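Local coordinates for protein glycosyl hydrolase BlGH5_18 (Bifidobacterium longum subsp. infantis, PDB 7LQX) that probably hydrolyses glycosidic bonds during N-glycan degradation, as a family 5 (subfamily 18) glycoside hydrolase of a gut bifidobacterium, at residues A[100-108]-A[138-149]; A[249-259]-A[389-397]. All coordinates share one frame; numbering follows the deposited sequence.

Contact 1: A[100-108]-A[138-149]; sequences DAYVDVFQG and EKTLVAELYGEL
The ring of Phe106 meets the first turn of segment 138-149 with its far rim. Its CZ abuts the carbonyl oxygen of Glu138 (CZ to O 3.5 Å), which lies in the ring plane, while the Glu138 side chain crosses that of Phe106 at about a right angle, with its CB and CG against CZ. CD2 of Leu141 at CE1 of Phe106 (3.6 Å) and CG2 of Val142 at CE2 (3.7 Å) approach obliquely on the two flanks of this rim. One face of the ring is filled from its own segment, by CG1 of Val105 over the centre. Glu138 is extended beyond CG and carries its carboxylate past the ring, where OE2 is hydrogen-bonded to NE1 of Trp186. These residues join strand 100-104 and the turn after it to helix 132-149, one of the outer helices of the (beta/alpha)8 barrel characteristic of family 5 enzymes. Farther down the helix the contact is purely aliphatic. Val105, with CG1 anti to its backbone N (chi1 179°), sets both methyls against CD2 of Leu145, CG2 at 4.1 Å. Val103 and Leu149 meet tip to tip, Val103 CG2 to Leu149 CD1 at 3.8 Å.

Contact 2: A[249-259]-A[389-397]; sequences ECTAHALYLAE and IFERWMRLH
Tyr256 is wedged between two aromatic side chains of helix 388-399 and turns a different part of its ring to each. Toward Phe390 it presents a face: the phenylalanine edge comes in T-shaped, with planes at 64° and Phe390 CD2 only 3.4 Å from Tyr256 CE2. Toward Trp393 it presents an edge, CD1 standing 3.5 Å from Trp393 CD2 over one face of the indole, in an offset edge-to-face pair with planes at 61°. The tyrosine CB adds a CH-pi contact above the six-membered ring of Trp393, 4.1 Å from its centroid. CG of Tyr256, anti to the backbone N, carries the ring alongside the indole, the two side chains running past each other in opposite directions, and its hydroxyl goes on to bond the backbone oxygen of Cys383.

CB of His397, from the same helix, lies against the opposite face of the indole, offset toward its rim, and CD2 of Leu255 lies in plane at the edge, 3.7 Å from Trp393 CH2. Across the interface Trp393 is a knob in the hole formed by Ala252, Leu255, Tyr256 and Glu259. Nearer the start of helix 248-264, the selenomethionine Met394, its chain bent beyond CG, lays its selenium 3.8 Å from Ala252 CB, while its CE reaches the CB of Tyr256. Ala252 CB also touches the imidazole of His397, whose NE2 is hydrogen-bonded to Lys299.

The two helical segments cross at 105°, with axes 10.9 Å apart, and their interface is a buried aromatic cluster with knob-into-hole packing, joining a helix of the (beta/alpha)8 barrel to the helix of the beta-alpha-beta crossover between strands 365-369 and 403-407 of the small C-terminal parallel sheet.

How the contacts relate
Both contacts are buried, yet they share no helix or strand and lie on opposite sides of the chain's centre, with centres about 34 Å apart and nearest atoms about 16 Å apart. Contact 1 is internal to the barrel, a strand and the residues that follow it against a helix of the outer layer, made mostly of aliphatic branches with a single aromatic ring at one end. Contact 2 joins two helices, one in the barrel and one in the C-terminal region, and relies on interlocking aromatic rings over a larger buried surface, 557 against 352 Å². Neither has a hydrogen bond between its segments; in both, polar ends of side chains find partners in surrounding residues.

Contact 1: A[100-108]-A[138-149]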
loop_
_atom_site.group_PDB
_atom_site.type_symbol
_atom_site.label_atom_id
_atom_site.label_comp_id
_atom_site.label_asym_id
_atom_site.label_seq_id
_atom_site.Cartn_x
_atom_site.Cartn_y
_atom_site.Cartn_z
ATOM N N ASP A 100 6.112 -20.204 -22.563
ATOM C CA ASP A 100 5.336 -20.551 -21.385
ATOM C C ASP A 100 5.400 -19.417 -20.368
ATOM O O ASP A 100 6.285 -18.558 -20.413
ATOM C CB ASP A 100 5.877 -21.830 -20.755
ATOM C CG ASP A 100 5.699 -23.023 -21.656
ATOM O OD1 ASP A 100 4.576 -23.212 -22.159
ATOM O OD2 ASP A 100 6.685 -23.743 -21.889
ATOM N N ALA A 101 4.432 -19.401 -19.460
ATOM C CA ALA A 101 4.401 -18.402 -18.404
ATOM C C ALA A 101 4.179 -19.068 -17.057
ATOM O O ALA A 101 3.343 -19.967 -16.930
ATOM C CB ALA A 101 3.306 -17.362 -18.668
ATOM N N TYR A 102 4.960 -18.642 -16.072
ATOM C CA TYR A 102 4.808 -18.985 -14.664
ATOM C C TYR A 102 4.446 -17.702 -13.925
ATOM O O TYR A 102 5.013 -16.644 -14.202
ATOM C CB TYR A 102 6.129 -19.563 -14.134
ATOM C CG TYR A 102 6.492 -20.872 -14.793
ATOM C CD1 TYR A 102 7.098 -20.893 -16.033
ATOM C CD2 TYR A 102 6.179 -22.085 -14.196
ATOM C CE1 TYR A 102 7.397 -22.086 -16.663
ATOM C CE2 TYR A 102 6.482 -23.288 -14.815
ATOM C CZ TYR A 102 7.091 -23.280 -16.051
ATOM O OH TYR A 102 7.389 -24.469 -16.688
ATOM N N VAL A 103 3.469 -17.766 -13.021
ATOM C CA VAL A 103 2.938 -16.570 -12.367
ATOM C C VAL A 103 3.162 -16.678 -10.865
ATOM O O VAL A 103 2.882 -17.721 -10.268
ATOM C CB VAL A 103 1.436 -16.407 -12.669
ATOM C CG1 VAL A 103 0.862 -15.202 -11.939
ATOM C CG2 VAL A 103 1.198 -16.285 -14.154
ATOM N N ASP A 104 3.654 -15.603 -10.247
ATOM C CA ASP A 104 3.745 -15.511 -8.794
ATOM C C ASP A 104 2.511 -14.765 -8.289
ATOM O O ASP A 104 2.211 -13.672 -8.786
ATOM C CB ASP A 104 4.980 -14.722 -8.356
ATOM C CG ASP A 104 6.248 -15.546 -8.339
ATOM O OD1 ASP A 104 6.545 -16.238 -9.331
ATOM O OD2 ASP A 104 6.974 -15.471 -7.322
ATOM N N VAL A 105 1.822 -15.316 -7.281
ATOM C CA VAL A 105 0.507 -14.775 -6.933
ATOM C C VAL A 105 0.609 -13.511 -6.080
ATOM O O VAL A 105 -0.052 -12.513 -6.386
ATOM C CB VAL A 105 -0.412 -15.817 -6.275
ATOM C CG1 VAL A 105 -1.758 -15.169 -5.912
ATOM C CG2 VAL A 105 -0.615 -17.003 -7.193
ATOM N N PHE A 106 1.385 -13.543 -4.980
ATOM C CA PHE A 106 1.357 -12.487 -3.959
ATOM C C PHE A 106 2.657 -11.690 -3.925
ATOM O O PHE A 106 3.634 -12.111 -3.301
ATOM C CB PHE A 106 1.104 -13.063 -2.559
ATOM C CG PHE A 106 -0.214 -13.763 -2.409
ATOM C CD1 PHE A 106 -1.390 -13.045 -2.307
ATOM C CD2 PHE A 106 -0.276 -15.151 -2.356
ATOM C CE1 PHE A 106 -2.606 -13.700 -2.167
ATOM C CE2 PHE A 106 -1.490 -15.804 -2.218
ATOM C CZ PHE A 106 -2.649 -15.083 -2.134
ATOM N N GLN A 107 2.641 -10.512 -4.547
ATOM C CA GLN A 107 3.705 -9.515 -4.404
ATOM C C GLN A 107 3.050 -8.301 -3.758
ATOM O O GLN A 107 2.367 -7.546 -4.451
ATOM C CB GLN A 107 4.332 -9.143 -5.747
ATOM C CG GLN A 107 5.292 -10.190 -6.287
ATOM C CD GLN A 107 4.599 -11.482 -6.651
ATOM O OE1 GLN A 107 4.889 -12.535 -6.085
ATOM N NE2 GLN A 107 3.684 -11.413 -7.603
ATOM N N GLY A 108 3.235 -8.088 -2.450
ATOM C CA GLY A 108 4.194 -8.789 -1.624
ATOM C C GLY A 108 5.471 -7.990 -1.545
ATOM O O GLY A 108 5.491 -6.886 -1.001
ATOM N N GLU A 138 -6.452 -15.277 0.907
ATOM C CA GLU A 138 -5.368 -15.699 0.034
ATOM C C GLU A 138 -5.798 -16.888 -0.809
ATOM O O GLU A 138 -5.581 -16.918 -2.025
ATOM C CB GLU A 138 -4.151 -16.069 0.875
ATOM C CG GLU A 138 -3.503 -14.894 1.565
ATOM C CD GLU A 138 -2.703 -15.318 2.775
ATOM O OE1 GLU A 138 -2.443 -14.462 3.644
ATOM O OE2 GLU A 138 -2.338 -16.506 2.862
ATOM N N LYS A 139 -6.429 -17.874 -0.177
ATOM C CA LYS A 139 -6.874 -19.043 -0.922
ATOM C C LYS A 139 -7.897 -18.659 -1.976
ATOM O O LYS A 139 -7.874 -19.184 -3.094
ATOM C CB LYS A 139 -7.449 -20.081 0.034
ATOM C CG LYS A 139 -6.410 -20.761 0.898
ATOM C CD LYS A 139 -7.043 -21.799 1.819
ATOM C CE LYS A 139 -7.772 -22.871 1.018
ATOM N NZ LYS A 139 -8.133 -24.064 1.839
ATOM N N THR A 140 -8.805 -17.742 -1.642
ATOM C CA THR A 140 -9.791 -17.286 -2.615
ATOM C C THR A 140 -9.116 -16.634 -3.818
ATOM O O THR A 140 -9.495 -16.902 -4.965
ATOM C CB THR A 140 -10.780 -16.331 -1.945
ATOM O OG1 THR A 140 -11.391 -16.992 -0.830
ATOM C CG2 THR A 140 -11.850 -15.912 -2.919
ATOM N N LEU A 141 -8.114 -15.780 -3.581
ATOM C CA LEU A 141 -7.404 -15.152 -4.694
ATOM C C LEU A 141 -6.663 -16.189 -5.539
ATOM O O LEU A 141 -6.720 -16.153 -6.773
ATOM C CB LEU A 141 -6.448 -14.066 -4.191
ATOM C CG LEU A 141 -5.694 -13.354 -5.320
ATOM C CD1 LEU A 141 -6.672 -12.690 -6.300
ATOM C CD2 LEU A 141 -4.710 -12.343 -4.767
ATOM N N VAL A 142 -5.947 -17.117 -4.896
ATOM C CA VAL A 142 -5.270 -18.161 -5.663
ATOM C C VAL A 142 -6.276 -18.913 -6.530
ATOM O O VAL A 142 -6.037 -19.153 -7.717
ATOM C CB VAL A 142 -4.496 -19.124 -4.744
ATOM C CG1 VAL A 142 -3.868 -20.250 -5.568
ATOM C CG2 VAL A 142 -3.430 -18.412 -3.961
ATOM N N ALA A 143 -7.413 -19.303 -5.946
ATOM C CA ALA A 143 -8.399 -20.073 -6.701
ATOM C C ALA A 143 -8.958 -19.271 -7.868
ATOM O O ALA A 143 -9.129 -19.803 -8.971
ATOM C CB ALA A 143 -9.531 -20.537 -5.783
ATOM N N GLU A 144 -9.254 -17.989 -7.651
ATOM C CA GLU A 144 -9.838 -17.182 -8.717
ATOM C C GLU A 144 -8.826 -16.946 -9.830
ATOM O O GLU A 144 -9.139 -17.107 -11.015
ATOM C CB GLU A 144 -10.331 -15.852 -8.152
ATOM C CG GLU A 144 -11.461 -15.987 -7.157
ATOM N N LEU A 145 -7.600 -16.580 -9.461
ATOM C CA LEU A 145 -6.557 -16.365 -10.456
ATOM C C LEU A 145 -6.231 -17.662 -11.181
ATOM O O LEU A 145 -6.168 -17.699 -12.416
ATOM C CB LEU A 145 -5.316 -15.787 -9.777
ATOM C CG LEU A 145 -4.126 -15.472 -10.682
ATOM C CD1 LEU A 145 -4.485 -14.448 -11.745
ATOM C CD2 LEU A 145 -2.942 -14.979 -9.852
ATOM N N TYR A 146 -6.056 -18.752 -10.428
ATOM C CA TYR A 146 -5.742 -20.036 -11.042
ATOM C C TYR A 146 -6.839 -20.470 -12.006
ATOM O O TYR A 146 -6.553 -20.981 -13.096
ATOM C CB TYR A 146 -5.540 -21.095 -9.957
ATOM C CG TYR A 146 -5.307 -22.465 -10.536
ATOM C CD1 TYR A 146 -4.142 -22.756 -11.230
ATOM C CD2 TYR A 146 -6.251 -23.465 -10.397
ATOM C CE1 TYR A 146 -3.923 -24.011 -11.771
ATOM C CE2 TYR A 146 -6.045 -24.723 -10.933
ATOM C CZ TYR A 146 -4.888 -24.993 -11.623
ATOM O OH TYR A 146 -4.725 -26.263 -12.144
ATOM N N GLY A 147 -8.103 -20.289 -11.620
ATOM C CA GLY A 147 -9.193 -20.727 -12.471
ATOM C C GLY A 147 -9.213 -20.023 -13.811
ATOM O O GLY A 147 -9.624 -20.606 -14.817
ATOM N N GLU A 148 -8.785 -18.759 -13.843
ATOM C CA GLU A 148 -8.664 -18.035 -15.104
ATOM C C GLU A 148 -7.407 -18.449 -15.861
ATOM O O GLU A 148 -7.455 -18.723 -17.066
ATOM C CB GLU A 148 -8.677 -16.525 -14.837
ATOM C CG GLU A 148 -10.042 -15.996 -14.426
ATOM C CD GLU A 148 -11.060 -16.134 -15.533
ATOM O OE1 GLU A 148 -10.723 -15.799 -16.688
ATOM O OE2 GLU A 148 -12.185 -16.604 -15.262
ATOM N N LEU A 149 -6.270 -18.517 -15.169
ATOM C CA LEU A 149 -5.017 -18.795 -15.857
ATOM C C LEU A 149 -4.966 -20.217 -16.398
ATOM O O LEU A 149 -4.325 -20.460 -17.424
ATOM C CB LEU A 149 -3.843 -18.546 -14.919
ATOM C CG LEU A 149 -3.648 -17.104 -14.447
ATOM C CD1 LEU A 149 -2.462 -17.054 -13.505
ATOM C CD2 LEU A 149 -3.473 -16.158 -15.623
#

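Contact 2: A[249-259]-A[389-397]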
loop_
_atom_site.group_PDB
_atom_site.type_symbol
_atom_site.label_atom_id
_atom_site.label_comp_id
_atom_site.label_asym_id
_atom_site.label_seq_id
_atom_site.Cartn_x
_atom_site.Cartn_y
_atom_site.Cartn_z
ATOM N N GLU A 249 34.296 -18.726 -5.920
ATOM C CA GLU A 249 33.151 -18.842 -5.024
ATOM C C GLU A 249 31.982 -18.023 -5.557
ATOM O O GLU A 249 30.823 -18.445 -5.493
ATOM C CB GLU A 249 33.531 -18.362 -3.623
ATOM C CG GLU A 249 34.481 -19.269 -2.854
ATOM C CD GLU A 249 35.949 -18.966 -3.106
ATOM O OE1 GLU A 249 36.270 -18.158 -4.008
ATOM O OE2 GLU A 249 36.798 -19.528 -2.378
ATOM N N CYS A 250 32.276 -16.835 -6.081
ATOM C CA CYS A 250 31.231 -15.973 -6.616
ATOM C C CYS A 250 30.461 -16.664 -7.740
ATOM O O CYS A 250 29.227 -16.694 -7.727
ATOM C CB CYS A 250 31.854 -14.663 -7.088
ATOM S SG CYS A 250 30.642 -13.441 -7.563
ATOM N N THR A 251 31.162 -17.240 -8.712
ATOM C CA THR A 251 30.465 -17.873 -9.827
ATOM C C THR A 251 29.907 -19.247 -9.481
ATOM O O THR A 251 29.060 -19.748 -10.227
ATOM C CB THR A 251 31.369 -17.989 -11.058
ATOM O OG1 THR A 251 32.566 -18.681 -10.692
ATOM C CG2 THR A 251 31.692 -16.614 -11.630
ATOM N N ALA A 252 30.329 -19.844 -8.371
ATOM C CA ALA A 252 29.816 -21.133 -7.932
ATOM C C ALA A 252 28.583 -21.017 -7.049
ATOM O O ALA A 252 28.007 -22.041 -6.696
ATOM C CB ALA A 252 30.894 -21.901 -7.162
ATOM N N HIS A 253 28.143 -19.808 -6.707
ATOM C CA HIS A 253 27.115 -19.678 -5.680
ATOM C C HIS A 253 25.807 -20.347 -6.087
ATOM O O HIS A 253 25.134 -20.964 -5.251
ATOM C CB HIS A 253 26.881 -18.209 -5.321
ATOM C CG HIS A 253 25.950 -18.023 -4.164
ATOM N ND1 HIS A 253 24.589 -17.866 -4.322
ATOM C CD2 HIS A 253 26.177 -18.020 -2.830
ATOM C CE1 HIS A 253 24.021 -17.766 -3.135
ATOM N NE2 HIS A 253 24.960 -17.854 -2.212
ATOM N N ALA A 254 25.402 -20.208 -7.353
ATOM C CA ALA A 254 24.126 -20.785 -7.770
ATOM C C ALA A 254 24.184 -22.307 -7.736
ATOM O O ALA A 254 23.249 -22.960 -7.262
ATOM C CB ALA A 254 23.735 -20.289 -9.164
ATOM N N LEU A 255 25.281 -22.885 -8.235
ATOM C CA LEU A 255 25.482 -24.324 -8.124
ATOM C C LEU A 255 25.436 -24.772 -6.673
ATOM O O LEU A 255 24.834 -25.804 -6.344
ATOM C CB LEU A 255 26.834 -24.694 -8.735
ATOM C CG LEU A 255 27.273 -26.147 -8.541
ATOM C CD1 LEU A 255 26.270 -27.118 -9.143
ATOM C CD2 LEU A 255 28.658 -26.378 -9.137
ATOM N N TYR A 256 26.092 -24.016 -5.792
ATOM C CA TYR A 256 26.117 -24.379 -4.382
ATOM C C TYR A 256 24.713 -24.455 -3.805
ATOM O O TYR A 256 24.369 -25.425 -3.126
ATOM C CB TYR A 256 26.958 -23.377 -3.594
ATOM C CG TYR A 256 26.844 -23.579 -2.099
ATOM C CD1 TYR A 256 27.395 -24.699 -1.489
ATOM C CD2 TYR A 256 26.160 -22.676 -1.311
ATOM C CE1 TYR A 256 27.289 -24.896 -0.139
ATOM C CE2 TYR A 256 26.051 -22.861 0.055
ATOM C CZ TYR A 256 26.617 -23.984 0.633
ATOM O OH TYR A 256 26.523 -24.189 1.990
ATOM N N LEU A 257 23.886 -23.437 -4.045
ATOM C CA LEU A 257 22.533 -23.478 -3.507
ATOM C C LEU A 257 21.751 -24.650 -4.081
ATOM O O LEU A 257 20.952 -25.281 -3.378
ATOM C CB LEU A 257 21.804 -22.164 -3.777
ATOM C CG LEU A 257 22.126 -21.047 -2.789
ATOM C CD1 LEU A 257 21.257 -19.815 -3.042
ATOM C CD2 LEU A 257 21.982 -21.505 -1.335
ATOM N N ALA A 258 21.946 -24.950 -5.361
ATOM C CA ALA A 258 21.257 -26.094 -5.944
ATOM C C ALA A 258 21.649 -27.387 -5.231
ATOM O O ALA A 258 20.786 -28.190 -4.856
ATOM C CB ALA A 258 21.557 -26.184 -7.439
ATOM N N GLU A 259 22.950 -27.594 -5.016
ATOM C CA GLU A 259 23.404 -28.803 -4.332
ATOM C C GLU A 259 22.973 -28.815 -2.872
ATOM O O GLU A 259 22.602 -29.865 -2.338
ATOM C CB GLU A 259 24.923 -28.931 -4.437
ATOM C CG GLU A 259 25.431 -29.182 -5.853
ATOM C CD GLU A 259 24.812 -30.409 -6.504
ATOM O OE1 GLU A 259 24.396 -31.341 -5.783
ATOM O OE2 GLU A 259 24.742 -30.443 -7.743
ATOM N N ILE A 389 30.403 -25.110 6.341
ATOM C CA ILE A 389 29.871 -25.989 5.299
ATOM C C ILE A 389 30.117 -25.375 3.927
ATOM O O ILE A 389 30.579 -26.042 2.994
ATOM C CB ILE A 389 28.371 -26.250 5.524
ATOM C CG1 ILE A 389 28.124 -27.056 6.800
ATOM C CG2 ILE A 389 27.771 -26.968 4.315
ATOM C CD1 ILE A 389 28.585 -28.517 6.736
ATOM N N PHE A 390 29.787 -24.088 3.789
ATOM C CA PHE A 390 30.006 -23.345 2.554
ATOM C C PHE A 390 31.439 -23.498 2.083
ATOM O O PHE A 390 31.691 -23.866 0.932
ATOM C CB PHE A 390 29.670 -21.878 2.855
ATOM C CG PHE A 390 29.617 -20.959 1.654
ATOM C CD1 PHE A 390 30.780 -20.428 1.114
ATOM C CD2 PHE A 390 28.401 -20.577 1.113
ATOM C CE1 PHE A 390 30.730 -19.559 0.030
ATOM C CE2 PHE A 390 28.349 -19.699 0.036
ATOM C CZ PHE A 390 29.514 -19.201 -0.508
ATOM N N GLU A 391 32.403 -23.261 2.974
ATOM C CA GLU A 391 33.804 -23.272 2.560
ATOM C C GLU A 391 34.319 -24.675 2.266
ATOM O O GLU A 391 35.125 -24.848 1.347
ATOM C CB GLU A 391 34.653 -22.529 3.587
ATOM C CG GLU A 391 34.267 -21.053 3.615
ATOM C CD GLU A 391 35.216 -20.149 4.368
ATOM O OE1 GLU A 391 36.034 -20.636 5.176
ATOM O OE2 GLU A 391 35.121 -18.925 4.146
ATOM N N ARG A 392 33.867 -25.694 3.002
ATOM C CA ARG A 392 34.267 -27.053 2.654
ATOM C C ARG A 392 33.765 -27.431 1.265
ATOM O O ARG A 392 34.501 -28.014 0.457
ATOM C CB ARG A 392 33.760 -28.041 3.700
ATOM C CG ARG A 392 34.465 -27.931 5.033
ATOM C CD ARG A 392 33.906 -28.938 6.018
ATOM N NE ARG A 392 34.548 -28.863 7.327
ATOM C CZ ARG A 392 35.703 -29.448 7.626
ATOM N NH1 ARG A 392 36.345 -30.156 6.707
ATOM N NH2 ARG A 392 36.209 -29.347 8.850
ATOM N N TRP A 393 32.496 -27.128 0.975
ATOM C CA TRP A 393 31.969 -27.402 -0.356
ATOM C C TRP A 393 32.780 -26.656 -1.411
ATOM O O TRP A 393 33.163 -27.223 -2.439
ATOM C CB TRP A 393 30.480 -27.050 -0.434
ATOM C CG TRP A 393 29.873 -27.466 -1.738
ATOM C CD1 TRP A 393 29.223 -28.644 -2.010
ATOM C CD2 TRP A 393 29.887 -26.724 -2.970
ATOM N NE1 TRP A 393 28.823 -28.668 -3.322
ATOM C CE2 TRP A 393 29.224 -27.510 -3.937
ATOM C CE3 TRP A 393 30.406 -25.477 -3.349
ATOM C CZ2 TRP A 393 29.061 -27.089 -5.253
ATOM C CZ3 TRP A 393 30.237 -25.060 -4.649
ATOM C CH2 TRP A 393 29.570 -25.861 -5.588
HETATM N N MSE A 394 33.066 -25.376 -1.164
HETATM C CA MSE A 394 33.817 -24.570 -2.124
HETATM C C MSE A 394 35.199 -25.157 -2.401
HETATM O O MSE A 394 35.684 -25.114 -3.538
HETATM C CB MSE A 394 33.927 -23.110 -1.651
HETATM C CG MSE A 394 32.613 -22.356 -1.695
HETATM SE SE MSE A 394 32.037 -22.130 -3.530
HETATM C CE MSE A 394 30.223 -21.581 -3.154
ATOM N N ARG A 395 35.839 -25.708 -1.368
ATOM C CA ARG A 395 37.166 -26.291 -1.553
ATOM C C ARG A 395 37.094 -27.536 -2.427
ATOM O O ARG A 395 37.878 -27.693 -3.370
ATOM C CB ARG A 395 37.777 -26.633 -0.197
ATOM C CG ARG A 395 39.269 -26.882 -0.265
ATOM C CD ARG A 395 39.761 -27.675 0.926
ATOM N NE ARG A 395 39.442 -29.094 0.769
ATOM C CZ ARG A 395 38.514 -29.753 1.466
ATOM N NH1 ARG A 395 37.791 -29.140 2.398
ATOM N NH2 ARG A 395 38.309 -31.037 1.224
ATOM N N LEU A 396 36.153 -28.436 -2.123
ATOM C CA LEU A 396 35.960 -29.628 -2.938
ATOM C C LEU A 396 35.584 -29.269 -4.370
ATOM O O LEU A 396 36.032 -29.927 -5.318
ATOM C CB LEU A 396 34.891 -30.511 -2.300
ATOM C CG LEU A 396 35.363 -31.250 -1.048
ATOM C CD1 LEU A 396 34.155 -31.778 -0.278
ATOM C CD2 LEU A 396 36.324 -32.378 -1.398
ATOM N N HIS A 397 34.764 -28.232 -4.546
ATOM C CA HIS A 397 34.432 -27.746 -5.882
ATOM C C HIS A 397 35.685 -27.315 -6.636
ATOM O O HIS A 397 35.902 -27.724 -7.781
ATOM C CB HIS A 397 33.433 -26.591 -5.744
ATOM C CG HIS A 397 33.242 -25.790 -6.992
ATOM N ND1 HIS A 397 32.577 -26.277 -8.095
ATOM C CD2 HIS A 397 33.608 -24.525 -7.302
ATOM C CE1 HIS A 397 32.559 -25.353 -9.039
ATOM N NE2 HIS A 397 33.179 -24.280 -8.583
#